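Side-chain contacts in SusD homolog (Bacteroides thetaiotaomicron, PDB 3SGH), which probably binds glycans at the outer membrane as a SusD-like lipoprotein of the alpha-alpha superhelical fold, likely helping their import: residues D264-A269 and K414-Y419; S257-Y262 and P268-P273; V316-E321 and E353-S358. One frame throughout, in Å; residues are numbered along the deposited sequence.

Interaction 1: D264-A269 and K414-Y419; sequences DPRRPA and KWIACY
Asp264 and Arg266 meet Ile416 where an Asp-capped type I beta turn, Asp264 to Arg267, lies against the end of helix 403-417 in the alpha-helical SusD-like fold. Asp264 comes first: CG stands anti to the backbone N (chi1 -162°), which lets OD1 reach forward to the backbone N of Arg266 and accept it through its anti lone pair at 2.9 Å, a capping bond. The same OD1 takes Arg266 NE on its syn side, almost straight at 174°, while OD2 receives Arg266 NH2 at 2.9 Å in a salt bridge, OD2 lying a little out of the guanidinium plane while OD1 stays in it. On the helix, Ile416 CG2 lies 4.0 Å from Asp264 OD2. Arg266 follows, its chain bent at chi3 (-71°) to place the guanidinium side-on against this carboxylate. Two nitrogens therefore fix its rotation and present one flat face to the helix; NH2 also bonds Gln413 OE1, and NH1 reaches Ser351 OG of helix 340-354, so three parts of the chain hold this buried cation. Arg267 closes the turn, its backbone N and its NE binding Asp264 O from opposite faces of the carbonyl plane. From the helix, Ile416 arrives at about a right angle to Arg266, and its methyl CG2 sits over the guanidinium centre, 3.5 Å from CZ of Arg266.

Interaction 2: S257-Y262 and P268-P273; sequences SYMNGY and PAYFTP
With CG anti to the carbonyl carbon (chi1 -66°) and chi2 extended, the side chain of Met259, a selenomethionine, runs straight out from helix 253-261 before bending at chi3 (76°). That bend separates its two contacts: the selenium reaches both Tyr270 and Phe271, whereas the terminal methyl CE goes to Tyr270. The result is a pair of Met-aromatic contacts joining neighbouring helices, 253-261 and 267-270, across the short connection between them. Met259 CE lies 3.6 Å from Tyr270 CD2 and also approaches CE2, so the methyl meets one long side of the ring obliquely. The selenium of Met259 is 4.6 Å from the centroid of the Tyr270 ring, well off its normal. Its nearest approach to Phe271 is SE to CE2 at 3.7 Å, with CZ a little farther away; here the selenium lies 71° off the ring normal, again an oblique approach. The Met259 side chain crosses that of Tyr270 at about a right angle. All three residues are buried, and the apolar selenium, methyl and ring carbons meet without any polar bond between the segments. The position of the Tyr270 ring is also set from elsewhere: its OH bonds Ile416 O at the end of helix 403-417, and its ring stacks with Tyr419. Phe271 additionally touches Leu255 and Val256, so its ring rests on the helix that carries Met259. Within their own segment the two aromatic residues pack together as well, for Tyr270 CB sits over the centre of the Phe271 ring, 3.6 Å above its plane.

Interaction 3: V316-E321 and E353-S358; sequences VMYAAE and EEFGVS
A strand-to-helix junction meets a Schellman motif here: Tyr318 links strand 314-317 to helix 319-331, and its ring lies against Glu354 and Phe355 where helix 340-354 ends and Gly356 adopts positive phi. Glu354 does most of its touching with the bent part of its chain. Its chi1 of -172° sets CG opposite its own amide nitrogen, and the turn at chi2 (75°) lays CG and the carboxylate along the CD1-CE1 side of the tyrosine ring. Glu354 CD comes to 3.6 Å from Tyr318 CD1, with ring and carboxylate planes 51° apart. Phe355 approaches at the phenolic end instead, its CZ 3.5 Å from Tyr318 OH. Those two side chains cross at about a right angle, and their ring centroids are 5.9 Å apart, an oblique pair. The polar ends are held by other partners. Tyr318 OH bonds Tyr419 O, while Glu354 OE2 bonds Tyr228 OH and OE1 bonds Ser226 OG. One water also bridges the segments: it donates to Glu354 OE1 at 2.7 Å and accepts from Ala320 N at 3.0 Å, tying the carboxylate to the first turn of helix 319-331. A leucine in place of Tyr318 would probably leave Tyr419 O without its hydroxyl partner and open a gap beside Phe355 CZ and the Glu354 chain. Beyond the ring, Val316 and Met317 form a classic beta bulge opposite Ser227 of the antiparallel strand 227-229, Met317 packs on helix 181-198, and Ala319 and Ala320 rest on Leu350, so the junction sits between that sheet and helix 340-354.

How the interactions relate
The centres of interactions 1 and 2 lie about 7 Å apart, those of 1 and 3 about 9 Å, and those of 2 and 3 about 16 Å, which puts interaction 1 between the others. Interactions 1 and 2 share Pro268 and Ala269 on helix 267-270. Along the chain, interaction 2 closes before interaction 3 opens, and both segments of interaction 3 fall between the two halves of interaction 1. Direct touches join them: Arg266 CB packs on Met259 CE at 3.6 Å, Cys418 SG on Glu321 CB at 3.7 Å, and Tyr270 CE1 on Phe355 CZ at 3.8 Å. Sequence-distant helices 253-261, 340-354 and 403-417 thus converge on one continuous, largely buried region of the SusD-like fold.

Interaction 1: D264-A269 and K414-Y419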
# COMPACT_ATOMS: atom_id res chain seq x y z
N ASP A 264 -2.75 1.56 -22.19
CA ASP A 264 -2.82 2.63 -21.18
C ASP A 264 -1.71 3.64 -21.39
O ASP A 264 -0.53 3.28 -21.35
CB ASP A 264 -2.74 2.01 -19.76
CG ASP A 264 -3.23 2.93 -18.67
OD1 ASP A 264 -2.76 4.11 -18.58
OD2 ASP A 264 -4.08 2.49 -17.86
N PRO A 265 -2.08 4.90 -21.57
CA PRO A 265 -1.06 5.90 -21.83
C PRO A 265 -0.15 6.22 -20.67
O PRO A 265 0.84 6.91 -20.84
CB PRO A 265 -1.84 7.15 -22.24
CG PRO A 265 -3.24 6.87 -22.08
CD PRO A 265 -3.45 5.44 -21.69
N ARG A 266 -0.50 5.73 -19.48
CA ARG A 266 0.42 5.87 -18.35
C ARG A 266 1.62 4.94 -18.41
O ARG A 266 2.54 5.11 -17.62
CB ARG A 266 -0.34 5.68 -17.04
CG ARG A 266 -1.26 6.86 -16.77
CD ARG A 266 -2.22 6.51 -15.61
NE ARG A 266 -3.18 5.53 -16.07
CZ ARG A 266 -4.32 5.24 -15.44
NH1 ARG A 266 -4.63 5.82 -14.27
NH2 ARG A 266 -5.15 4.37 -15.99
N ARG A 267 1.62 3.94 -19.30
CA ARG A 267 2.73 3.00 -19.37
C ARG A 267 4.13 3.65 -19.40
O ARG A 267 4.97 3.29 -18.56
CB ARG A 267 2.55 1.99 -20.50
CG ARG A 267 1.45 0.92 -20.21
CD ARG A 267 1.20 0.04 -21.43
NE ARG A 267 0.70 0.85 -22.54
CZ ARG A 267 0.53 0.42 -23.77
NH1 ARG A 267 0.86 -0.84 -24.09
NH2 ARG A 267 0.08 1.24 -24.70
N PRO A 268 4.38 4.62 -20.31
CA PRO A 268 5.70 5.25 -20.35
C PRO A 268 6.06 6.08 -19.12
O PRO A 268 7.26 6.34 -18.90
CB PRO A 268 5.67 6.14 -21.60
CG PRO A 268 4.23 6.33 -21.91
CD PRO A 268 3.57 5.02 -21.47
N ALA A 269 5.05 6.45 -18.32
CA ALA A 269 5.29 7.17 -17.06
C ALA A 269 5.58 6.20 -15.89
O ALA A 269 6.10 6.61 -14.84
CB ALA A 269 4.14 8.04 -16.76
N LYS A 414 -8.39 2.25 -9.51
CA LYS A 414 -7.73 2.73 -8.29
C LYS A 414 -6.34 2.12 -8.16
O LYS A 414 -5.35 2.79 -7.78
CB LYS A 414 -8.55 2.40 -7.06
CG LYS A 414 -7.90 2.78 -5.74
CD LYS A 414 -8.76 2.20 -4.58
CE LYS A 414 -8.17 2.37 -3.23
NZ LYS A 414 -8.93 1.61 -2.20
N TRP A 415 -6.27 0.81 -8.43
CA TRP A 415 -5.04 0.04 -8.32
C TRP A 415 -4.00 0.51 -9.33
O TRP A 415 -2.83 0.70 -8.97
CB TRP A 415 -5.37 -1.43 -8.47
CG TRP A 415 -4.20 -2.31 -8.69
CD1 TRP A 415 -3.20 -2.60 -7.81
CD2 TRP A 415 -3.97 -3.11 -9.85
NE1 TRP A 415 -2.36 -3.54 -8.36
CE2 TRP A 415 -2.80 -3.84 -9.63
CE3 TRP A 415 -4.64 -3.25 -11.07
CZ2 TRP A 415 -2.29 -4.70 -10.59
CZ3 TRP A 415 -4.15 -4.14 -11.98
CH2 TRP A 415 -3.00 -4.84 -11.75
N ILE A 416 -4.44 0.84 -10.54
CA ILE A 416 -3.53 1.36 -11.55
C ILE A 416 -3.04 2.74 -11.14
O ILE A 416 -1.85 3.03 -11.24
CB ILE A 416 -4.21 1.46 -12.94
CG1 ILE A 416 -4.46 0.06 -13.44
CG2 ILE A 416 -3.31 2.20 -13.96
CD1 ILE A 416 -5.41 0.01 -14.72
N ALA A 417 -3.93 3.55 -10.58
CA ALA A 417 -3.61 4.92 -10.19
C ALA A 417 -2.62 5.00 -9.00
O ALA A 417 -1.71 5.85 -9.00
CB ALA A 417 -4.87 5.71 -9.84
N CYS A 418 -2.82 4.15 -7.99
CA CYS A 418 -2.01 4.21 -6.77
C CYS A 418 -0.76 3.40 -7.03
O CYS A 418 -0.71 2.23 -6.68
CB CYS A 418 -2.80 3.69 -5.59
SG CYS A 418 -4.26 4.79 -5.24
N TYR A 419 0.22 4.01 -7.70
CA TYR A 419 1.40 3.31 -8.17
C TYR A 419 2.64 4.18 -8.00
O TYR A 419 2.60 5.40 -8.34
CB TYR A 419 1.28 2.91 -9.67
CG TYR A 419 2.60 2.52 -10.30
CD1 TYR A 419 3.06 1.20 -10.22
CD2 TYR A 419 3.39 3.45 -10.98
CE1 TYR A 419 4.26 0.83 -10.72
CE2 TYR A 419 4.61 3.08 -11.49
CZ TYR A 419 5.03 1.78 -11.37
OH TYR A 419 6.22 1.40 -11.87

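Interaction 2: S257-Y262 and P268-P273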
# COMPACT_ATOMS: atom_id res chain seq x y z
N SER A 257 0.45 -6.18 -17.76
CA SER A 257 -0.56 -6.85 -18.61
C SER A 257 -1.94 -6.18 -18.59
O SER A 257 -2.61 -6.03 -19.64
CB SER A 257 -0.71 -8.33 -18.22
OG SER A 257 0.50 -9.00 -18.53
N TYR A 258 -2.41 -5.76 -17.42
CA TYR A 258 -3.66 -5.01 -17.41
C TYR A 258 -3.52 -3.75 -18.29
O TYR A 258 -4.37 -3.44 -19.14
CB TYR A 258 -4.02 -4.56 -16.01
CG TYR A 258 -4.89 -5.53 -15.17
CD1 TYR A 258 -4.38 -6.66 -14.57
CD2 TYR A 258 -6.23 -5.24 -14.98
CE1 TYR A 258 -5.19 -7.48 -13.76
CE2 TYR A 258 -7.02 -6.03 -14.19
CZ TYR A 258 -6.51 -7.15 -13.60
OH TYR A 258 -7.33 -7.88 -12.78
N MSE A 259 -2.44 -3.01 -18.08
CA MSE A 259 -2.19 -1.77 -18.82
C MSE A 259 -1.89 -1.95 -20.32
O MSE A 259 -2.30 -1.11 -21.13
CB MSE A 259 -1.09 -1.00 -18.10
CG MSE A 259 -1.54 -0.51 -16.72
SE MSE A 259 -0.16 0.43 -15.77
CE MSE A 259 -0.27 2.12 -16.76
N ASN A 260 -1.26 -3.05 -20.71
CA ASN A 260 -1.07 -3.38 -22.13
C ASN A 260 -2.44 -3.62 -22.82
O ASN A 260 -2.70 -3.12 -23.91
CB ASN A 260 -0.16 -4.59 -22.33
CG ASN A 260 1.32 -4.26 -22.24
OD1 ASN A 260 1.74 -3.12 -22.47
ND2 ASN A 260 2.14 -5.28 -21.99
N GLY A 261 -3.32 -4.36 -22.13
CA GLY A 261 -4.66 -4.65 -22.66
C GLY A 261 -5.44 -3.38 -22.88
O GLY A 261 -6.17 -3.26 -23.86
N TYR A 262 -5.26 -2.40 -21.97
CA TYR A 262 -5.93 -1.09 -22.05
C TYR A 262 -5.23 -0.04 -22.92
O TYR A 262 -5.72 1.10 -23.00
CB TYR A 262 -6.03 -0.50 -20.65
CG TYR A 262 -6.98 -1.18 -19.67
CD1 TYR A 262 -8.11 -1.87 -20.12
CD2 TYR A 262 -6.79 -1.07 -18.29
CE1 TYR A 262 -8.98 -2.46 -19.22
CE2 TYR A 262 -7.66 -1.63 -17.39
CZ TYR A 262 -8.76 -2.31 -17.85
OH TYR A 262 -9.62 -2.84 -16.93
N PRO A 268 4.38 4.62 -20.31
CA PRO A 268 5.70 5.25 -20.35
C PRO A 268 6.06 6.08 -19.12
O PRO A 268 7.26 6.34 -18.90
CB PRO A 268 5.67 6.14 -21.60
CG PRO A 268 4.23 6.33 -21.91
CD PRO A 268 3.57 5.02 -21.47
N ALA A 269 5.05 6.45 -18.32
CA ALA A 269 5.29 7.17 -17.06
C ALA A 269 5.58 6.20 -15.89
O ALA A 269 6.10 6.61 -14.84
CB ALA A 269 4.14 8.04 -16.76
N TYR A 270 5.21 4.95 -16.07
CA TYR A 270 5.28 3.91 -15.02
C TYR A 270 6.46 2.95 -15.17
O TYR A 270 7.01 2.52 -14.15
CB TYR A 270 4.01 3.08 -15.04
CG TYR A 270 2.79 3.66 -14.34
CD1 TYR A 270 2.60 5.02 -14.19
CD2 TYR A 270 1.77 2.82 -13.86
CE1 TYR A 270 1.47 5.51 -13.55
CE2 TYR A 270 0.64 3.31 -13.25
CZ TYR A 270 0.49 4.65 -13.10
OH TYR A 270 -0.63 5.11 -12.46
N PHE A 271 6.83 2.66 -16.42
CA PHE A 271 7.76 1.56 -16.74
C PHE A 271 8.73 1.97 -17.86
O PHE A 271 8.45 2.89 -18.66
CB PHE A 271 6.99 0.35 -17.27
CG PHE A 271 5.79 -0.05 -16.46
CD1 PHE A 271 5.92 -0.40 -15.14
CD2 PHE A 271 4.54 -0.12 -17.06
CE1 PHE A 271 4.81 -0.78 -14.41
CE2 PHE A 271 3.39 -0.49 -16.32
CZ PHE A 271 3.54 -0.81 -15.02
N THR A 272 9.83 1.23 -18.00
CA THR A 272 10.67 1.28 -19.19
C THR A 272 10.33 0.10 -20.07
O THR A 272 9.96 -0.96 -19.55
CB THR A 272 12.16 1.21 -18.83
OG1 THR A 272 12.44 -0.02 -18.14
CG2 THR A 272 12.52 2.38 -17.96
N PRO A 273 10.44 0.27 -21.39
CA PRO A 273 10.30 -0.84 -22.33
C PRO A 273 11.38 -1.89 -22.06
O PRO A 273 12.50 -1.54 -21.68
CB PRO A 273 10.58 -0.17 -23.69
CG PRO A 273 10.05 1.19 -23.50
CD PRO A 273 10.45 1.56 -22.10

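Interaction 3: V316-E321 and E353-S358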
# COMPACT_ATOMS: atom_id res chain seq x y z
N VAL A 316 3.95 8.87 -1.30
CA VAL A 316 3.29 8.41 -0.09
C VAL A 316 1.79 8.20 -0.40
O VAL A 316 1.27 7.10 -0.24
CB VAL A 316 3.45 9.36 1.07
CG1 VAL A 316 2.69 8.77 2.32
CG2 VAL A 316 4.96 9.63 1.37
N MSE A 317 1.10 9.23 -0.88
CA MSE A 317 -0.32 9.10 -1.09
C MSE A 317 -0.76 10.10 -2.12
O MSE A 317 -0.40 11.29 -2.02
CB MSE A 317 -1.04 9.36 0.23
CG MSE A 317 -2.56 9.25 0.13
SE MSE A 317 -3.40 9.82 1.85
CE MSE A 317 -2.92 8.29 2.75
N TYR A 318 -1.54 9.65 -3.09
CA TYR A 318 -1.96 10.48 -4.21
C TYR A 318 -3.37 10.98 -4.08
O TYR A 318 -4.24 10.29 -3.55
CB TYR A 318 -1.90 9.67 -5.50
CG TYR A 318 -0.55 9.16 -5.94
CD1 TYR A 318 0.48 10.01 -6.28
CD2 TYR A 318 -0.30 7.82 -6.00
CE1 TYR A 318 1.69 9.54 -6.73
CE2 TYR A 318 0.93 7.35 -6.48
CZ TYR A 318 1.90 8.20 -6.86
OH TYR A 318 3.11 7.68 -7.33
N ALA A 319 -3.61 12.18 -4.62
CA ALA A 319 -4.94 12.76 -4.59
C ALA A 319 -5.98 11.82 -5.24
O ALA A 319 -7.14 11.75 -4.80
CB ALA A 319 -4.96 14.15 -5.25
N ALA A 320 -5.55 11.08 -6.28
CA ALA A 320 -6.44 10.12 -6.96
C ALA A 320 -7.06 9.11 -5.99
O ALA A 320 -8.21 8.71 -6.16
CB ALA A 320 -5.68 9.39 -8.12
N GLU A 321 -6.31 8.69 -4.96
CA GLU A 321 -6.80 7.68 -4.03
C GLU A 321 -8.04 8.19 -3.30
O GLU A 321 -8.98 7.41 -3.08
CB GLU A 321 -5.73 7.28 -3.01
CG GLU A 321 -6.15 6.09 -2.18
CD GLU A 321 -5.14 5.63 -1.13
OE1 GLU A 321 -3.99 6.12 -1.14
OE2 GLU A 321 -5.50 4.72 -0.33
N GLU A 353 -3.19 13.27 -14.58
CA GLU A 353 -2.61 14.55 -14.25
C GLU A 353 -1.37 14.42 -13.37
O GLU A 353 -0.36 15.08 -13.60
CB GLU A 353 -3.64 15.48 -13.58
CG GLU A 353 -3.09 16.89 -13.45
CD GLU A 353 -4.08 17.85 -12.80
OE1 GLU A 353 -5.15 17.37 -12.35
OE2 GLU A 353 -3.74 19.06 -12.72
N GLU A 354 -1.46 13.60 -12.33
CA GLU A 354 -0.36 13.38 -11.41
C GLU A 354 0.94 13.01 -12.14
O GLU A 354 2.03 13.44 -11.73
CB GLU A 354 -0.71 12.23 -10.47
CG GLU A 354 0.24 11.99 -9.33
CD GLU A 354 0.09 13.02 -8.22
OE1 GLU A 354 -1.07 13.37 -7.87
OE2 GLU A 354 1.13 13.45 -7.68
N PHE A 355 0.81 12.17 -13.16
CA PHE A 355 1.96 11.68 -13.92
C PHE A 355 2.21 12.45 -15.22
O PHE A 355 3.08 12.05 -15.98
CB PHE A 355 1.77 10.20 -14.22
CG PHE A 355 2.15 9.32 -13.05
CD1 PHE A 355 1.25 9.08 -12.01
CD2 PHE A 355 3.43 8.79 -12.96
CE1 PHE A 355 1.62 8.30 -10.93
CE2 PHE A 355 3.80 8.00 -11.86
CZ PHE A 355 2.90 7.76 -10.84
N GLY A 356 1.46 13.50 -15.48
CA GLY A 356 1.70 14.35 -16.66
C GLY A 356 1.35 13.70 -17.99
O GLY A 356 1.95 14.01 -19.04
N VAL A 357 0.37 12.82 -17.92
CA VAL A 357 -0.08 12.05 -19.06
C VAL A 357 -1.37 12.67 -19.61
O VAL A 357 -2.25 13.08 -18.86
CB VAL A 357 -0.26 10.58 -18.63
CG1 VAL A 357 -0.81 9.75 -19.73
CG2 VAL A 357 1.13 10.07 -18.13
N SER A 358 -1.44 12.75 -20.93
CA SER A 358 -2.60 13.26 -21.62
C SER A 358 -3.50 12.13 -22.07
O SER A 358 -3.10 10.98 -22.10
CB SER A 358 -2.14 14.02 -22.87
OG SER A 358 -1.61 15.25 -22.43
O HOH W 1 -3.23 11.81 -8.10